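PDB 5HG0: pantothenate synthetase from Francisella tularensis subsp. tularensis, which probably catalyses the ATP-dependent condensation of pantoate with beta-alanine to pantothenate, by way of a pantoyl-adenylate intermediate, and works as a homodimer. Local coordinates for residues V55-N60 with D90-P95; I118-S123 with L231-K236; K152-V157 with I253-K258. One frame throughout, in Å; residues are numbered along the deposited sequence.

Contact 1: residues V55-N60 with D90-P95; sequences VSIFVN and DVLFNP
Strands 52-57 and 91-93 are neighbours in the parallel sheet of the Rossmann-like nucleotide-binding fold that pantothenate synthetase shares with the HUP clan, and V55 with L92 and S56 with F93 form the parallel bridges between them. The two run side by side at an angle of 27°. The hydrogen bonds alternate as parallel pairing requires: V55 N gives to V91 O, F93 N gives to V55 O at 2.8 Å, and I57 N gives to F93 O at 2.9 Å. Beyond F93 the second strand ends, yet the ladder gains one more rung from a side chain. N94 extends its amide, CG anti to the backbone N (chi1 179°), and ND2 reaches I57 O at 2.9 Å. The oxygen lies in the plane of the amide, whereas ND2 sits well above the carbonyl plane of I57. Asparagine suits this place because its N-H stands in for a backbone donor; P95, which follows, has none to offer and lays its ring CD 3.5 Å from I57 O. Branched aliphatic residues fill the face of V55 and L92, where L92 CD1 touches I57 CG1 at 3.7 Å and also comes up to V55 O. Past the strand end, F58 CB packs on the proline ring, and F58 CD1 lies 3.4 Å from P95 O. Around this pair, strand 26-31 flanks the first strand, bonding S56 and F58 through V29 and T31, while I5 of strand 5-7 pairs with D90 and L92. Helix 77-86 covers V55 and L92 on one face; on the other, F93 meets L138 and I141 of helix 127-142.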
loop_
_atom_site.group_PDB
_atom_site.type_symbol
_atom_site.label_atom_id
_atom_site.label_comp_id
_atom_site.label_asym_id
_atom_site.label_seq_id
_atom_site.Cartn_x
_atom_site.Cartn_y
_atom_site.Cartn_z
ATOM N N VAL B 55 20.941 7.556 1.458
ATOM C CA VAL B 55 20.608 7.214 2.834
ATOM C C VAL B 55 19.522 8.171 3.298
ATOM O O VAL B 55 19.650 9.389 3.131
ATOM C CB VAL B 55 21.834 7.287 3.760
ATOM C CG1 VAL B 55 21.406 7.185 5.219
ATOM C CG2 VAL B 55 22.824 6.189 3.414
ATOM N N SER B 56 18.452 7.622 3.857
ATOM C CA SER B 56 17.365 8.421 4.397
ATOM C C SER B 56 17.425 8.409 5.917
ATOM O O SER B 56 17.754 7.387 6.528
ATOM C CB SER B 56 16.004 7.907 3.921
ATOM O OG SER B 56 15.620 6.736 4.619
ATOM N N ILE B 57 17.125 9.556 6.520
ATOM C CA ILE B 57 16.967 9.687 7.963
ATOM C C ILE B 57 15.582 10.260 8.212
ATOM O O ILE B 57 15.293 11.395 7.812
ATOM C CB ILE B 57 18.050 10.578 8.591
ATOM C CG1 ILE B 57 19.435 9.967 8.380
ATOM C CG2 ILE B 57 17.778 10.780 10.074
ATOM C CD1 ILE B 57 20.564 10.789 8.978
ATOM N N PHE B 58 14.724 9.472 8.857
ATOM C CA PHE B 58 13.359 9.904 9.144
ATOM C C PHE B 58 12.828 9.072 10.297
ATOM O O PHE B 58 12.685 7.851 10.166
ATOM C CB PHE B 58 12.469 9.760 7.912
ATOM C CG PHE B 58 11.033 10.132 8.150
ATOM C CD1 PHE B 58 10.692 11.418 8.540
ATOM C CD2 PHE B 58 10.022 9.202 7.968
ATOM C CE1 PHE B 58 9.372 11.766 8.756
ATOM C CE2 PHE B 58 8.699 9.544 8.180
ATOM C CZ PHE B 58 8.375 10.827 8.575
ATOM N N VAL B 59 12.546 9.724 11.424
ATOM C CA VAL B 59 11.968 9.054 12.587
ATOM C C VAL B 59 10.464 8.972 12.343
ATOM O O VAL B 59 9.736 9.951 12.537
ATOM C CB VAL B 59 12.298 9.780 13.893
ATOM C CG1 VAL B 59 11.714 9.023 15.068
ATOM C CG2 VAL B 59 13.801 9.945 14.046
ATOM N N ASN B 60 9.999 7.804 11.905
ATOM C CA ASN B 60 8.610 7.651 11.491
ATOM C C ASN B 60 7.691 7.550 12.703
ATOM O O ASN B 60 7.801 6.594 13.477
ATOM C CB ASN B 60 8.460 6.418 10.605
ATOM C CG ASN B 60 7.029 6.206 10.143
ATOM O OD1 ASN B 60 6.258 7.161 10.012
ATOM N ND2 ASN B 60 6.664 4.952 9.904
ATOM N N ASP B 90 26.307 9.717 -1.347
ATOM C CA ASP B 90 25.970 10.684 -2.387
ATOM C C ASP B 90 24.849 11.616 -1.939
ATOM O O ASP B 90 25.005 12.842 -1.949
ATOM C CB ASP B 90 25.589 9.953 -3.676
ATOM C CG ASP B 90 26.671 8.997 -4.143
ATOM O OD1 ASP B 90 27.599 9.442 -4.855
ATOM O OD2 ASP B 90 26.595 7.802 -3.793
ATOM N N VAL B 91 23.706 11.055 -1.551
ATOM C CA VAL B 91 22.532 11.842 -1.190
ATOM C C VAL B 91 22.066 11.440 0.202
ATOM O O VAL B 91 21.942 10.246 0.502
ATOM C CB VAL B 91 21.385 11.663 -2.204
ATOM C CG1 VAL B 91 20.213 12.566 -1.847
ATOM C CG2 VAL B 91 21.871 11.933 -3.620
ATOM N N LEU B 92 21.813 12.434 1.048
ATOM C CA LEU B 92 21.078 12.244 2.291
ATOM C C LEU B 92 19.663 12.769 2.095
ATOM O O LEU B 92 19.474 13.904 1.644
ATOM C CB LEU B 92 21.754 12.963 3.459
ATOM C CG LEU B 92 20.928 13.093 4.745
ATOM C CD1 LEU B 92 20.475 11.732 5.263
ATOM C CD2 LEU B 92 21.713 13.844 5.817
ATOM N N PHE B 93 18.674 11.939 2.417
ATOM C CA PHE B 93 17.268 12.313 2.327
ATOM C C PHE B 93 16.717 12.400 3.746
ATOM O O PHE B 93 16.511 11.376 4.406
ATOM C CB PHE B 93 16.486 11.316 1.478
ATOM C CG PHE B 93 15.042 11.681 1.291
ATOM C CD1 PHE B 93 14.669 13.005 1.106
ATOM C CD2 PHE B 93 14.059 10.703 1.294
ATOM C CE1 PHE B 93 13.340 13.347 0.928
ATOM C CE2 PHE B 93 12.726 11.036 1.119
ATOM C CZ PHE B 93 12.365 12.358 0.936
ATOM N N ASN B 94 16.490 13.624 4.212
ATOM C CA ASN B 94 16.097 13.898 5.593
ATOM C C ASN B 94 14.786 14.678 5.593
ATOM O O ASN B 94 14.762 15.886 5.862
ATOM C CB ASN B 94 17.217 14.654 6.316
ATOM C CG ASN B 94 16.870 14.998 7.747
ATOM O OD1 ASN B 94 17.130 16.113 8.203
ATOM N ND2 ASN B 94 16.267 14.054 8.461
ATOM N N PRO B 95 13.671 14.013 5.296
ATOM C CA PRO B 95 12.390 14.709 5.169
ATOM C C PRO B 95 11.701 14.922 6.514
ATOM O O PRO B 95 12.048 14.319 7.530
ATOM C CB PRO B 95 11.573 13.751 4.294
ATOM C CG PRO B 95 12.077 12.403 4.682
ATOM C CD PRO B 95 13.546 12.571 5.020
#

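Contact 2: residues I118-S123 with L231-K236; sequences ILEGKS and LQYIQK
Y233 OH donates to E120 OE1 at 2.7 Å, and S123 OG donates to Q232 OE1, also at 2.7 Å: two short bonds that tie the small helix 120-123 to edge strand 230-236 of the antiparallel three-stranded sheet. Q232 and Y233 form a classic beta bulge opposite A244, which lets two consecutive side chains turn toward the helix and each take a partner there. The phenol hydroxyl approaches the anti lone pair of E120 OE1, with the carboxylate oxygen in the plane of the ring and the carboxylate itself turned 48° from it. E120 starts away from the strand, and the bend at chi2 (-56°) brings its carboxylate round to the hydroxyl; glutamate is long enough to make that turn. R251 of strand 250-257 forms a salt bridge to the same oxygen and a hydrogen bond to Q232 OE1, so its charge would be expected to steady both acceptors. The serine hydroxyl meets the glutamine oxygen from above its carbonyl plane, at a C=O...donor angle of 98°. The other end of that amide is used too: Q232 NE2 gives to water 1 at 2.7 Å, and the water gives in turn to S123 O.

The packing centres on the tyrosine, whose flat ring offers both a polar end and a broad face. L119, at the N-cap position of the helix, lays its CA over one face, 4.2 Å from the ring centroid, in a CH-pi contact. S123 CB lies at the ring's edge. The leucine's side chain crosses that of Y233 at about a right angle, bringing its CD2 to 3.6 Å from Y233 CE1. Farther along the strand, the extended Q235 places its OE1 3.4 Å from the same methyl, L119 CD2.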
loop_
_atom_site.group_PDB
_atom_site.type_symbol
_atom_site.label_atom_id
_atom_site.label_comp_id
_atom_site.label_asym_id
_atom_site.label_seq_id
_atom_site.Cartn_x
_atom_site.Cartn_y
_atom_site.Cartn_z
ATOM N N ILE B 118 2.922 -12.483 15.367
ATOM C CA ILE B 118 3.714 -13.030 16.455
ATOM C C ILE B 118 4.872 -12.082 16.757
ATOM O O ILE B 118 5.160 -11.154 16.002
ATOM C CB ILE B 118 4.238 -14.445 16.136
ATOM C CG1 ILE B 118 5.002 -14.441 14.810
ATOM C CG2 ILE B 118 3.099 -15.453 16.111
ATOM C CD1 ILE B 118 5.605 -15.779 14.448
ATOM N N LEU B 119 5.536 -12.332 17.888
ATOM C CA LEU B 119 6.843 -11.753 18.219
ATOM C C LEU B 119 6.736 -10.234 18.247
ATOM O O LEU B 119 5.958 -9.705 19.060
ATOM C CB LEU B 119 7.869 -12.331 17.244
ATOM C CG LEU B 119 8.016 -13.853 17.281
ATOM C CD1 LEU B 119 9.036 -14.320 16.259
ATOM C CD2 LEU B 119 8.405 -14.312 18.676
ATOM N N GLU B 120 7.483 -9.501 17.415
ATOM C CA GLU B 120 7.419 -8.044 17.431
ATOM C C GLU B 120 6.012 -7.545 17.135
ATOM O O GLU B 120 5.555 -6.563 17.730
ATOM C CB GLU B 120 8.412 -7.464 16.421
ATOM C CG GLU B 120 9.854 -7.438 16.892
ATOM C CD GLU B 120 10.021 -6.689 18.202
ATOM O OE1 GLU B 120 10.025 -7.345 19.267
ATOM O OE2 GLU B 120 10.132 -5.444 18.165
ATOM N N GLY B 121 5.308 -8.209 16.216
ATOM C CA GLY B 121 3.954 -7.792 15.891
ATOM C C GLY B 121 2.997 -7.952 17.056
ATOM O O GLY B 121 2.182 -7.066 17.326
ATOM N N LYS B 122 3.083 -9.080 17.763
ATOM C CA LYS B 122 2.260 -9.274 18.951
ATOM C C LYS B 122 2.636 -8.287 20.050
ATOM O O LYS B 122 1.761 -7.761 20.748
ATOM C CB LYS B 122 2.397 -10.714 19.446
ATOM C CG LYS B 122 1.444 -11.103 20.566
ATOM C CD LYS B 122 1.450 -12.611 20.771
ATOM C CE LYS B 122 0.540 -13.030 21.911
ATOM N NZ LYS B 122 1.017 -12.490 23.216
ATOM N N SER B 123 3.934 -8.013 20.208
ATOM C CA SER B 123 4.409 -7.143 21.277
ATOM C C SER B 123 4.310 -5.662 20.932
ATOM O O SER B 123 4.287 -4.829 21.847
ATOM C CB SER B 123 5.858 -7.496 21.629
ATOM O OG SER B 123 6.369 -6.640 22.637
ATOM N N LEU B 231 12.339 -10.202 30.755
ATOM C CA LEU B 231 12.142 -10.816 29.449
ATOM C C LEU B 231 10.696 -10.645 29.000
ATOM O O LEU B 231 9.762 -10.968 29.741
ATOM C CB LEU B 231 12.513 -12.297 29.497
ATOM C CG LEU B 231 12.471 -13.041 28.161
ATOM C CD1 LEU B 231 13.471 -12.432 27.189
ATOM C CD2 LEU B 231 12.753 -14.517 28.359
ATOM N N GLN B 232 10.512 -10.126 27.787
ATOM C CA GLN B 232 9.174 -9.953 27.234
ATOM C C GLN B 232 8.696 -11.215 26.525
ATOM O O GLN B 232 7.593 -11.702 26.793
ATOM C CB GLN B 232 9.148 -8.757 26.278
ATOM C CG GLN B 232 7.945 -7.853 26.472
ATOM C CD GLN B 232 7.850 -6.772 25.414
ATOM O OE1 GLN B 232 8.470 -6.867 24.357
ATOM N NE2 GLN B 232 7.071 -5.736 25.697
ATOM N N TYR B 233 9.514 -11.757 25.625
ATOM C CA TYR B 233 9.223 -13.040 25.005
ATOM C C TYR B 233 10.531 -13.707 24.607
ATOM O O TYR B 233 11.561 -13.049 24.435
ATOM C CB TYR B 233 8.296 -12.898 23.785
ATOM C CG TYR B 233 8.865 -12.112 22.617
ATOM C CD1 TYR B 233 9.779 -12.689 21.739
ATOM C CD2 TYR B 233 8.459 -10.807 22.370
ATOM C CE1 TYR B 233 10.293 -11.980 20.670
ATOM C CE2 TYR B 233 8.962 -10.092 21.298
ATOM C CZ TYR B 233 9.880 -10.684 20.452
ATOM O OH TYR B 233 10.384 -9.974 19.387
ATOM N N ILE B 234 10.476 -15.028 24.474
ATOM C CA ILE B 234 11.547 -15.805 23.854
ATOM C C ILE B 234 10.908 -17.038 23.231
ATOM O O ILE B 234 10.036 -17.670 23.836
ATOM C CB ILE B 234 12.665 -16.171 24.851
ATOM C CG1 ILE B 234 13.880 -16.736 24.110
ATOM C CG2 ILE B 234 12.175 -17.153 25.911
ATOM C CD1 ILE B 234 15.104 -16.904 24.980
ATOM N N GLN B 235 11.313 -17.361 22.007
ATOM C CA GLN B 235 10.575 -18.329 21.212
ATOM C C GLN B 235 11.454 -18.811 20.071
ATOM O O GLN B 235 12.155 -18.014 19.443
ATOM C CB GLN B 235 9.283 -17.700 20.674
ATOM C CG GLN B 235 8.388 -18.622 19.862
ATOM C CD GLN B 235 7.100 -17.934 19.429
ATOM O OE1 GLN B 235 6.718 -16.905 19.989
ATOM N NE2 GLN B 235 6.430 -18.495 18.425
ATOM N N LYS B 236 11.418 -20.116 19.812
ATOM C CA LYS B 236 12.137 -20.691 18.686
ATOM C C LYS B 236 11.253 -20.685 17.446
ATOM O O LYS B 236 10.060 -20.993 17.517
ATOM C CB LYS B 236 12.592 -22.119 18.989
ATOM C CG LYS B 236 13.298 -22.773 17.811
ATOM C CD LYS B 236 13.626 -24.235 18.048
ATOM C CE LYS B 236 14.031 -24.893 16.735
ATOM N NZ LYS B 236 14.741 -26.188 16.928
HETATM O O HOH W 1 6.191 -3.896 23.966
#

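Contact 3: residues K152-V157 with I253-K258; sequences KDYQQV and IDNFLK. With SAM (S-adenosylmethionine), chain D.
K152 and D254 come nearest in the backbone, their CA atoms 6.2 Å apart, where the turn leading into helix 154-166 passes the edge strand 250-257. D153 occupies the N-cap position, and the helix starts with V157 N bonded to D153 O. On the strand, alternation starts I253 and N255 toward this turn and D254 away from it; the D254 carboxylate forms a salt bridge with R180. The amide of N255 stands beside the turn's backbone, ND2 lying 2.8 Å from K152 O and donating to the carbonyl of E151. Its other end, OD1, is held by R240, so both ends of the amide have partners, as befits an asparagine in a buried place. The side chains of Y154 and N255 cross at about a right angle, with ring and amide planes 59° apart; Y154 CB approaches N255 ND2 to 3.7 Å.

K152 and D153 belong to the predicted ATP site of this HUP-clan ligase, and here S-adenosylmethionine lies beside them. The D153 carboxylate faces two ways: OD2 accepts from O2' of the ligand ribose at 3.1 Å, while OD1 rests 3.6 Å from I253 CD1. With CG beside the backbone N (chi1 -53°), the carboxylate makes no capping bond to the helix and its OD2 is spent on the sugar. K152 leaves the backbone extended and bends at chi3 and chi4, which brings NZ to 3.3 Å from N7 of the adenine; S188 OG forms a weak hydrogen bond with the same NZ. I253 gives the polar site an apolar wall, its CG1 lying 4.3 Å from K152 CE. Farther along the helix, Q156, a predicted pantoate-binding residue, accepts a weak hydrogen bond from the ligand's amino N at its OE1.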
loop_
_atom_site.group_PDB
_atom_site.type_symbol
_atom_site.label_atom_id
_atom_site.label_comp_id
_atom_site.label_asym_id
_atom_site.label_seq_id
_atom_site.Cartn_x
_atom_site.Cartn_y
_atom_site.Cartn_z
ATOM N N LYS B 152 18.883 -7.759 11.959
ATOM C CA LYS B 152 18.410 -7.652 13.338
ATOM C C LYS B 152 16.892 -7.561 13.416
ATOM O O LYS B 152 16.290 -8.051 14.378
ATOM C CB LYS B 152 19.047 -6.442 14.022
ATOM C CG LYS B 152 18.661 -6.293 15.488
ATOM C CD LYS B 152 19.405 -5.150 16.152
ATOM C CE LYS B 152 18.437 -4.144 16.745
ATOM N NZ LYS B 152 18.719 -2.766 16.252
ATOM N N ASP B 153 16.254 -6.942 12.424
ATOM C CA ASP B 153 14.796 -6.852 12.375
ATOM C C ASP B 153 14.300 -7.882 11.361
ATOM O O ASP B 153 13.990 -7.571 10.210
ATOM C CB ASP B 153 14.359 -5.435 12.032
ATOM C CG ASP B 153 14.972 -4.401 12.959
ATOM O OD1 ASP B 153 14.477 -4.256 14.098
ATOM O OD2 ASP B 153 15.948 -3.736 12.552
ATOM N N TYR B 154 14.216 -9.134 11.820
ATOM C CA TYR B 154 14.002 -10.254 10.908
ATOM C C TYR B 154 12.600 -10.246 10.311
ATOM O O TYR B 154 12.438 -10.450 9.103
ATOM C CB TYR B 154 14.267 -11.574 11.631
ATOM C CG TYR B 154 14.415 -12.752 10.697
ATOM C CD1 TYR B 154 15.616 -12.996 10.044
ATOM C CD2 TYR B 154 13.351 -13.612 10.460
ATOM C CE1 TYR B 154 15.757 -14.067 9.186
ATOM C CE2 TYR B 154 13.481 -14.687 9.604
ATOM C CZ TYR B 154 14.686 -14.909 8.970
ATOM O OH TYR B 154 14.819 -15.978 8.113
ATOM N N GLN B 155 11.573 -10.028 11.138
ATOM C CA GLN B 155 10.220 -9.924 10.601
ATOM C C GLN B 155 10.094 -8.730 9.667
ATOM O O GLN B 155 9.391 -8.799 8.652
ATOM C CB GLN B 155 9.207 -9.822 11.741
ATOM C CG GLN B 155 9.141 -11.058 12.620
ATOM C CD GLN B 155 8.300 -10.844 13.865
ATOM O OE1 GLN B 155 8.792 -10.350 14.880
ATOM N NE2 GLN B 155 7.026 -11.212 13.791
ATOM N N GLN B 156 10.772 -7.625 9.991
ATOM C CA GLN B 156 10.763 -6.459 9.115
ATOM C C GLN B 156 11.329 -6.795 7.740
ATOM O O GLN B 156 10.813 -6.333 6.717
ATOM C CB GLN B 156 11.553 -5.319 9.759
ATOM C CG GLN B 156 11.635 -4.056 8.917
ATOM C CD GLN B 156 12.253 -2.892 9.670
ATOM O OE1 GLN B 156 11.584 -2.219 10.454
ATOM N NE2 GLN B 156 13.539 -2.654 9.442
ATOM N N VAL B 157 12.390 -7.603 7.699
ATOM C CA VAL B 157 12.958 -8.023 6.421
ATOM C C VAL B 157 11.947 -8.853 5.638
ATOM O O VAL B 157 11.736 -8.638 4.437
ATOM C CB VAL B 157 14.271 -8.794 6.644
ATOM C CG1 VAL B 157 14.720 -9.465 5.358
ATOM C CG2 VAL B 157 15.350 -7.856 7.151
ATOM N N ILE B 253 15.788 -5.951 21.450
ATOM C CA ILE B 253 15.357 -7.118 20.696
ATOM C C ILE B 253 16.577 -7.764 20.056
ATOM O O ILE B 253 17.607 -7.124 19.829
ATOM C CB ILE B 253 14.306 -6.775 19.619
ATOM C CG1 ILE B 253 14.924 -5.905 18.522
ATOM C CG2 ILE B 253 13.102 -6.087 20.240
ATOM C CD1 ILE B 253 14.032 -5.733 17.316
ATOM N N ASP B 254 16.446 -9.056 19.759
ATOM C CA ASP B 254 17.509 -9.788 19.091
ATOM C C ASP B 254 16.944 -11.079 18.519
ATOM O O ASP B 254 15.944 -11.610 19.009
ATOM C CB ASP B 254 18.674 -10.098 20.039
ATOM C CG ASP B 254 19.932 -10.508 19.298
ATOM O OD1 ASP B 254 19.977 -10.335 18.063
ATOM O OD2 ASP B 254 20.883 -10.994 19.944
ATOM N N ASN B 255 17.596 -11.564 17.466
ATOM C CA ASN B 255 17.304 -12.867 16.894
ATOM C C ASN B 255 18.601 -13.435 16.340
ATOM O O ASN B 255 19.457 -12.694 15.848
ATOM C CB ASN B 255 16.236 -12.789 15.798
ATOM C CG ASN B 255 16.761 -12.182 14.510
ATOM O OD1 ASN B 255 17.290 -12.886 13.648
ATOM N ND2 ASN B 255 16.609 -10.870 14.368
ATOM N N PHE B 256 18.746 -14.755 16.433
ATOM C CA PHE B 256 19.969 -15.402 15.984
ATOM C C PHE B 256 19.700 -16.876 15.733
ATOM O O PHE B 256 18.758 -17.460 16.278
ATOM C CB PHE B 256 21.102 -15.225 17.000
ATOM C CG PHE B 256 20.682 -15.444 18.427
ATOM C CD1 PHE B 256 20.524 -16.724 18.931
ATOM C CD2 PHE B 256 20.458 -14.365 19.270
ATOM C CE1 PHE B 256 20.142 -16.925 20.243
ATOM C CE2 PHE B 256 20.079 -14.558 20.586
ATOM C CZ PHE B 256 19.920 -15.840 21.073
ATOM N N LEU B 257 20.546 -17.465 14.890
ATOM C CA LEU B 257 20.488 -18.895 14.629
ATOM C C LEU B 257 20.710 -19.680 15.916
ATOM O O LEU B 257 21.375 -19.220 16.848
ATOM C CB LEU B 257 21.538 -19.286 13.589
ATOM C CG LEU B 257 21.283 -18.857 12.143
ATOM C CD1 LEU B 257 22.555 -18.997 11.323
ATOM C CD2 LEU B 257 20.158 -19.677 11.535
ATOM N N LYS B 258 20.144 -20.886 15.962
ATOM C CA LYS B 258 20.269 -21.709 17.158
ATOM C C LYS B 258 21.630 -22.384 17.251
ATOM O O LYS B 258 22.150 -22.571 18.357
ATOM C CB LYS B 258 19.156 -22.757 17.196
ATOM C CG LYS B 258 19.144 -23.596 18.463
ATOM C CD LYS B 258 17.807 -24.289 18.669
ATOM C CE LYS B 258 17.783 -25.032 19.995
ATOM N NZ LYS B 258 16.445 -25.611 20.285
HETATM N N SAM D . 12.210 0.782 10.651
HETATM C CA SAM D . 12.903 1.993 10.219
HETATM C C SAM D . 12.357 2.515 8.891
HETATM O O SAM D . 12.890 2.229 7.818
HETATM O OXT SAM D . 11.360 3.241 8.869
HETATM C CB SAM D . 14.416 1.766 10.189
HETATM C CG SAM D . 14.949 1.349 11.556
HETATM S SD SAM D . 16.682 0.824 11.669
HETATM C CE SAM D . 17.349 2.187 12.662
HETATM C "C5'" SAM D . 17.446 1.154 10.058
HETATM C "C4'" SAM D . 18.159 -0.058 9.452
HETATM O "O4'" SAM D . 19.354 -0.382 10.149
HETATM C "C3'" SAM D . 17.278 -1.296 9.488
HETATM O "O3'" SAM D . 17.276 -1.901 8.219
HETATM C "C2'" SAM D . 17.958 -2.227 10.464
HETATM O "O2'" SAM D . 17.804 -3.574 10.093
HETATM C "C1'" SAM D . 19.404 -1.779 10.373
HETATM N N9 SAM D . 20.130 -2.147 11.601
HETATM C C8 SAM D . 19.860 -1.703 12.870
HETATM N N7 SAM D . 20.739 -2.280 13.720
HETATM C C5 SAM D . 21.559 -3.091 13.015
HETATM C C6 SAM D . 22.616 -3.904 13.397
HETATM N N6 SAM D . 22.980 -3.980 14.675
HETATM N N1 SAM D . 23.284 -4.635 12.438
HETATM C C2 SAM D . 22.901 -4.555 11.114
HETATM N N3 SAM D . 21.846 -3.744 10.745
HETATM C C4 SAM D . 21.185 -3.020 11.681
#

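Contact 1 closes before the other two open, whereas contacts 2 and 3 interleave along the chain. Contact 1 lies in the parallel sheet, on the far side of the chain's centre from the others, its centre about 29 Å from that of contact 2 and 24 Å from that of contact 3. The centres of contacts 2 and 3 are about 11 Å apart, and they use the two edge strands of the same antiparallel sheet. They touch through Q155, whose side chain probably bonds I118 O and E120 N. Together they bring the three-stranded sheet against the nucleotide-binding fold, while S-adenosylmethionine lies against contact 3 and about 6 Å, at nearest atoms, from the side chain of S56 in contact 1.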